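Local coordinates for protein mandalate racemase/muconate lactonizing enzyme (Unidentified, PDB 4E4U) that is a putative member of the mandelate racemase/muconate lactonizing enzyme family and probably acts on a carboxylate substrate as other enolase-superfamily enzymes do, at residues Gly340-His343 against Ala344-Val347; Leu370-Asp373 against Val374-Arg377. One frame throughout, in Å; residues are numbered along the deposited sequence.

Interaction 1 of 2, residues Gly340-His343 against Ala344-Val347; sequences GGFH and AEVV
Glu345 N donates to Gly341 O at 3.1 Å, lying in the carbonyl plane, and Ala344 N reaches the same oxygen at 3.1 Å from 55° above that plane. One carbonyl is thus gripped by two successive amides, the first along the i to i+4 path of an alpha-helix and the second along the shorter i to i+3 path. Val346 N then bonds to Phe342 O at 3.1 Å, carrying the four-residue spacing on, while Ala344 N makes a weak further bond to Gly340 O. Gly341 enters this short turn with a positive phi, readily adopted by glycine.

The CB of Phe342 starts away from 344-347, but with CG opposite the backbone N (chi1 -167°) the ring is brought beside Glu345 and Val346. Glu345, extended from CG outward, brings OE1 to the ring edge, in plane, 3.5 Å from Phe342 CD1, and the carboxylate stands nearly upright to the ring at 85°. Val346 sits over one ring face, its CB 4.3 Å above the plane and displaced from the ring centre; Val346 CG2 is 4.2 Å from Phe342 CZ. Further round, Val347 CG2 packs on His343 O at 3.6 Å. The buried imidazole of His343 gives NE2 to a hydrogen bond with Asn312 O, and its ring meets Trp23 and Trp339.

Glu345 OE2 has Arg377 NH2 as a long, weak ion-pair partner, while OE1, an acidic oxygen at the ring edge, faces the partly positive C-H rim of Phe342, a placement that would probably be electrostatically favourable.

Interaction 2 of 2, residues Leu370-Asp373 against Val374-Arg377; sequences LDMD and VVKR
An N-cap opens the short helix 372-377, which lies beside strands 3-12 and 22-30 of the antiparallel sheet, and Asp371 is the capping residue. Its CG is turned opposite its own backbone N (chi1 -176°), which brings OD1 over the first turn to accept from Val374 N at 3.3 Å and from Asp373 N at 3.1 Å. Both bonds are weak, the second sharply bent at 125°. The carboxylate lies against Val374 as well, with Asp371 CG 3.6 Å from Val374 CG2, the two side chains crossing at about a right angle. Its negative charge beside the first amides would be expected to suit the positive end of the helix dipole.

Main-chain bonds follow at four-residue spacing: Val375 N to Asp371 O is nearly straight, 170° at the hydrogen, and Lys376 N to Met372 O and Arg377 N to Asp373 O come next. On the inner side, Met372 and Val375 run alongside each other in the same direction; the methionine chain bends at chi2 and chi3, and its CE comes to 3.9 Å from Val375 CG1. The other valine methyl, CG2, meets Leu370 CB at 4.1 Å. From the two strands, His9 touches Met372 and Val375 on this apolar side, and Phe25 touches Leu370.

Charged groups occupy the outer side. Arg377 bends at chi3 and folds back, its guanidinium plane passing 3.8 Å from Val374 CA, which is displaced from the centre of the group. Between Asp373 and Lys376 the charged atoms do not meet directly; one water donates to Asp373 OD1 at 2.9 Å and accepts weakly from Lys376 NZ at 3.3 Å.

In the fold
Interaction 1 ends before interaction 2 begins along the chain, yet their centres lie only 11 Å apart and the two short helical turns touch. The join combines one probable backbone hydrogen bond with packing: Asp371 N lies 2.8 Å from Val346 O, so the residue that caps the later helix is probably tied to Val346, just along the chain from Glu345. Beside it, Val346 CG2 packs on Val375 CG2 at 3.8 Å, and Val374 CG2 lies 3.5 Å from Glu345 O. Both turns also adjoin the N-terminal region: Phe342 and His343 meet Trp23, while Met372 and Val375 touch strand 3-12. Neither shares a residue with the dithiol ligand pocket around Tyr132 and Cys151.

Interaction 1 of 2, residues Gly340-His343 against Ala344-Val347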
ATOM      1  N   GLY A 340      12.221  42.864 -21.821  1.00 19.64           N
ATOM      2  CA  GLY A 340      12.247  44.257 -22.234  1.00 20.33           C
ATOM      3  C   GLY A 340      11.029  44.986 -21.697  1.00 20.27           C
ATOM      4  O   GLY A 340      10.462  44.601 -20.669  1.00 21.32           O
ATOM      5  N   GLY A 341      10.625  46.045 -22.388  1.00 20.22           N
ATOM      6  CA  GLY A 341       9.429  46.776 -22.013  1.00 19.88           C
ATOM      7  C   GLY A 341       9.470  47.295 -20.589  1.00 18.93           C
ATOM      8  O   GLY A 341      10.512  47.747 -20.113  1.00 18.41           O
ATOM      9  N   PHE A 342       8.339  47.207 -19.898  1.00 18.94           N
ATOM     10  CA  PHE A 342       8.242  47.762 -18.559  1.00 18.31           C
ATOM     11  C   PHE A 342       9.124  47.011 -17.555  1.00 16.92           C
ATOM     12  O   PHE A 342       9.581  47.598 -16.579  1.00 16.80           O
ATOM     13  CB  PHE A 342       6.779  47.818 -18.104  1.00 19.32           C
ATOM     14  CG  PHE A 342       6.555  48.648 -16.871  1.00 20.48           C
ATOM     15  CD1 PHE A 342       6.800  50.016 -16.878  1.00 21.39           C
ATOM     16  CD2 PHE A 342       6.083  48.061 -15.707  1.00 20.76           C
ATOM     17  CE1 PHE A 342       6.592  50.775 -15.743  1.00 22.01           C
ATOM     18  CE2 PHE A 342       5.870  48.817 -14.567  1.00 21.34           C
ATOM     19  CZ  PHE A 342       6.125  50.177 -14.587  1.00 22.10           C
ATOM     20  N   HIS A 343       9.389  45.728 -17.803  1.00 16.96           N
ATOM     21  CA  HIS A 343      10.308  44.968 -16.950  1.00 16.54           C
ATOM     22  C   HIS A 343      11.712  45.560 -16.936  1.00 16.47           C
ATOM     23  O   HIS A 343      12.434  45.440 -15.944  1.00 18.01           O
ATOM     24  CB  HIS A 343      10.392  43.504 -17.385  1.00 16.18           C
ATOM     25  CG  HIS A 343       9.248  42.669 -16.899  1.00 15.83           C
ATOM     26  ND1 HIS A 343       8.083  42.527 -17.613  1.00 16.17           N
ATOM     27  CD2 HIS A 343       9.096  41.951 -15.764  1.00 16.66           C
ATOM     28  CE1 HIS A 343       7.250  41.754 -16.935  1.00 15.88           C
ATOM     29  NE2 HIS A 343       7.839  41.388 -15.812  1.00 16.61           N
ATOM     30  N   ALA A 344      12.112  46.177 -18.042  1.00 16.18           N
ATOM     31  CA  ALA A 344      13.413  46.818 -18.113  1.00 17.74           C
ATOM     32  C   ALA A 344      13.319  48.243 -17.576  1.00 17.70           C
ATOM     33  O   ALA A 344      14.234  48.725 -16.908  1.00 19.31           O
ATOM     34  CB  ALA A 344      13.924  46.824 -19.543  1.00 17.84           C
ATOM     35  N   GLU A 345      12.211  48.916 -17.861  1.00 18.23           N
ATOM     36  CA  GLU A 345      12.075  50.325 -17.505  1.00 19.37           C
ATOM     37  C   GLU A 345      12.078  50.556 -15.992  1.00 17.80           C
ATOM     38  O   GLU A 345      12.594  51.561 -15.504  1.00 19.22           O
ATOM     39  CB  GLU A 345      10.797  50.904 -18.110  1.00 22.29           C
ATOM     40  CG  GLU A 345      10.751  52.423 -18.060  1.00 26.76           C
ATOM     41  CD  GLU A 345       9.452  52.993 -18.586  1.00 31.64           C
ATOM     42  OE1 GLU A 345       8.567  52.201 -18.980  1.00 33.49           O
ATOM     43  OE2 GLU A 345       9.315  54.235 -18.602  1.00 33.89           O
ATOM     44  N   VAL A 346      11.501  49.621 -15.249  1.00 16.87           N
ATOM     45  CA  VAL A 346      11.300  49.823 -13.820  1.00 17.59           C
ATOM     46  C   VAL A 346      12.555  49.545 -12.974  1.00 16.98           C
ATOM     47  O   VAL A 346      12.566  49.801 -11.768  1.00 16.80           O
ATOM     48  CB  VAL A 346      10.080  49.017 -13.315  1.00 17.74           C
ATOM     49  CG1 VAL A 346      10.443  47.557 -13.092  1.00 17.44           C
ATOM     50  CG2 VAL A 346       9.493  49.651 -12.063  1.00 19.64           C
ATOM     51  N   VAL A 347      13.619  49.049 -13.606  1.00 16.60           N
ATOM     52  CA  VAL A 347      14.865  48.783 -12.878  1.00 17.18           C
ATOM     53  C   VAL A 347      16.045  49.562 -13.457  1.00 18.25           C
ATOM     54  O   VAL A 347      15.996  50.018 -14.602  1.00 19.02           O
ATOM     55  CB  VAL A 347      15.215  47.279 -12.820  1.00 16.65           C
ATOM     56  CG1 VAL A 347      14.213  46.521 -11.951  1.00 17.06           C
ATOM     57  CG2 VAL A 347      15.307  46.691 -14.226  1.00 17.15           C
TER

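Interaction 2 of 2, residues Leu370-Asp373 against Val374-Arg377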
ATOM      1  N   LEU A 370      15.380  48.856  -8.146  1.00 15.99           N
ATOM      2  CA  LEU A 370      14.301  49.636  -8.746  1.00 16.63           C
ATOM      3  C   LEU A 370      14.754  51.037  -9.126  1.00 17.08           C
ATOM      4  O   LEU A 370      15.528  51.671  -8.403  1.00 18.29           O
ATOM      5  CB  LEU A 370      13.119  49.748  -7.791  1.00 17.14           C
ATOM      6  CG  LEU A 370      12.366  48.458  -7.475  1.00 16.86           C
ATOM      7  CD1 LEU A 370      11.382  48.704  -6.349  1.00 17.29           C
ATOM      8  CD2 LEU A 370      11.644  47.930  -8.709  1.00 17.40           C
ATOM      9  N   ASP A 371      14.252  51.513 -10.261  1.00 17.21           N
ATOM     10  CA  ASP A 371      14.389  52.906 -10.643  1.00 18.71           C
ATOM     11  C   ASP A 371      13.224  53.637  -9.984  1.00 18.37           C
ATOM     12  O   ASP A 371      12.082  53.539 -10.438  1.00 18.89           O
ATOM     13  CB  ASP A 371      14.334  53.039 -12.169  1.00 20.50           C
ATOM     14  CG  ASP A 371      14.563  54.462 -12.645  1.00 22.77           C
ATOM     15  OD1 ASP A 371      14.113  55.407 -11.966  1.00 23.67           O
ATOM     16  OD2 ASP A 371      15.199  54.633 -13.707  1.00 23.90           O
ATOM     17  N   MET A 372      13.511  54.361  -8.907  1.00 18.66           N
ATOM     18  CA  MET A 372      12.448  54.956  -8.102  1.00 19.71           C
ATOM     19  C   MET A 372      11.696  56.078  -8.808  1.00 19.88           C
ATOM     20  O   MET A 372      10.535  56.335  -8.497  1.00 20.74           O
ATOM     21  CB  MET A 372      12.978  55.424  -6.744  1.00 21.01           C
ATOM     22  CG  MET A 372      13.450  54.279  -5.862  1.00 22.13           C
ATOM     23  SD  MET A 372      12.286  52.895  -5.778  1.00 22.90           S
ATOM     24  CE  MET A 372      10.894  53.666  -4.961  1.00 23.48           C
ATOM     25  N   ASP A 373      12.337  56.744  -9.760  1.00 20.26           N
ATOM     26  CA  ASP A 373      11.629  57.764 -10.517  1.00 21.32           C
ATOM     27  C   ASP A 373      10.539  57.123 -11.381  1.00 20.74           C
ATOM     28  O   ASP A 373       9.424  57.636 -11.470  1.00 21.70           O
ATOM     29  CB  ASP A 373      12.605  58.586 -11.355  1.00 23.11           C
ATOM     30  CG  ASP A 373      13.568  59.392 -10.502  1.00 25.20           C
ATOM     31  OD1 ASP A 373      13.139  59.942  -9.464  1.00 26.48           O
ATOM     32  OD2 ASP A 373      14.756  59.476 -10.868  1.00 26.56           O
ATOM     33  N   VAL A 374      10.851  55.983 -11.987  1.00 19.45           N
ATOM     34  CA  VAL A 374       9.863  55.246 -12.769  1.00 19.33           C
ATOM     35  C   VAL A 374       8.770  54.683 -11.861  1.00 19.41           C
ATOM     36  O   VAL A 374       7.579  54.795 -12.168  1.00 19.91           O
ATOM     37  CB  VAL A 374      10.521  54.119 -13.593  1.00 18.51           C
ATOM     38  CG1 VAL A 374       9.465  53.270 -14.296  1.00 19.22           C
ATOM     39  CG2 VAL A 374      11.508  54.711 -14.598  1.00 18.95           C
ATOM     40  N   VAL A 375       9.174  54.090 -10.740  1.00 18.77           N
ATOM     41  CA  VAL A 375       8.223  53.577  -9.757  1.00 19.73           C
ATOM     42  C   VAL A 375       7.228  54.658  -9.332  1.00 20.99           C
ATOM     43  O   VAL A 375       6.017  54.423  -9.329  1.00 21.02           O
ATOM     44  CB  VAL A 375       8.944  53.002  -8.520  1.00 20.64           C
ATOM     45  CG1 VAL A 375       7.954  52.709  -7.399  1.00 21.74           C
ATOM     46  CG2 VAL A 375       9.707  51.743  -8.896  1.00 20.45           C
ATOM     47  N   LYS A 376       7.732  55.840  -8.992  1.00 22.73           N
ATOM     48  CA  LYS A 376       6.860  56.925  -8.543  1.00 24.88           C
ATOM     49  C   LYS A 376       5.837  57.335  -9.604  1.00 24.36           C
ATOM     50  O   LYS A 376       4.693  57.653  -9.279  1.00 25.17           O
ATOM     51  CB  LYS A 376       7.676  58.140  -8.095  1.00 28.24           C
ATOM     52  CG  LYS A 376       8.509  57.901  -6.842  1.00 31.56           C
ATOM     53  CD  LYS A 376       9.391  59.101  -6.522  1.00 34.02           C
ATOM     54  CE  LYS A 376      10.535  58.706  -5.598  1.00 35.94           C
ATOM     55  NZ  LYS A 376      11.106  59.885  -4.886  1.00 37.18           N
ATOM     56  N   ARG A 377       6.244  57.313 -10.870  1.00 23.73           N
ATOM     57  CA  ARG A 377       5.353  57.698 -11.960  1.00 24.71           C
ATOM     58  C   ARG A 377       4.272  56.651 -12.235  1.00 23.97           C
ATOM     59  O   ARG A 377       3.279  56.947 -12.900  1.00 25.38           O
ATOM     60  CB  ARG A 377       6.145  57.976 -13.246  1.00 26.56           C
ATOM     61  CG  ARG A 377       7.105  59.154 -13.161  1.00 29.53           C
ATOM     62  CD  ARG A 377       7.480  59.674 -14.547  1.00 31.88           C
ATOM     63  NE  ARG A 377       8.027  58.627 -15.409  1.00 33.32           N
ATOM     64  CZ  ARG A 377       9.307  58.262 -15.417  1.00 34.90           C
ATOM     65  NH1 ARG A 377      10.170  58.847 -14.600  1.00 35.42           N
ATOM     66  NH2 ARG A 377       9.725  57.305 -16.235  1.00 35.83           N
TER
HETATM   67  O   HOH W   1      13.626  59.032  -6.758  1.00 53.13           O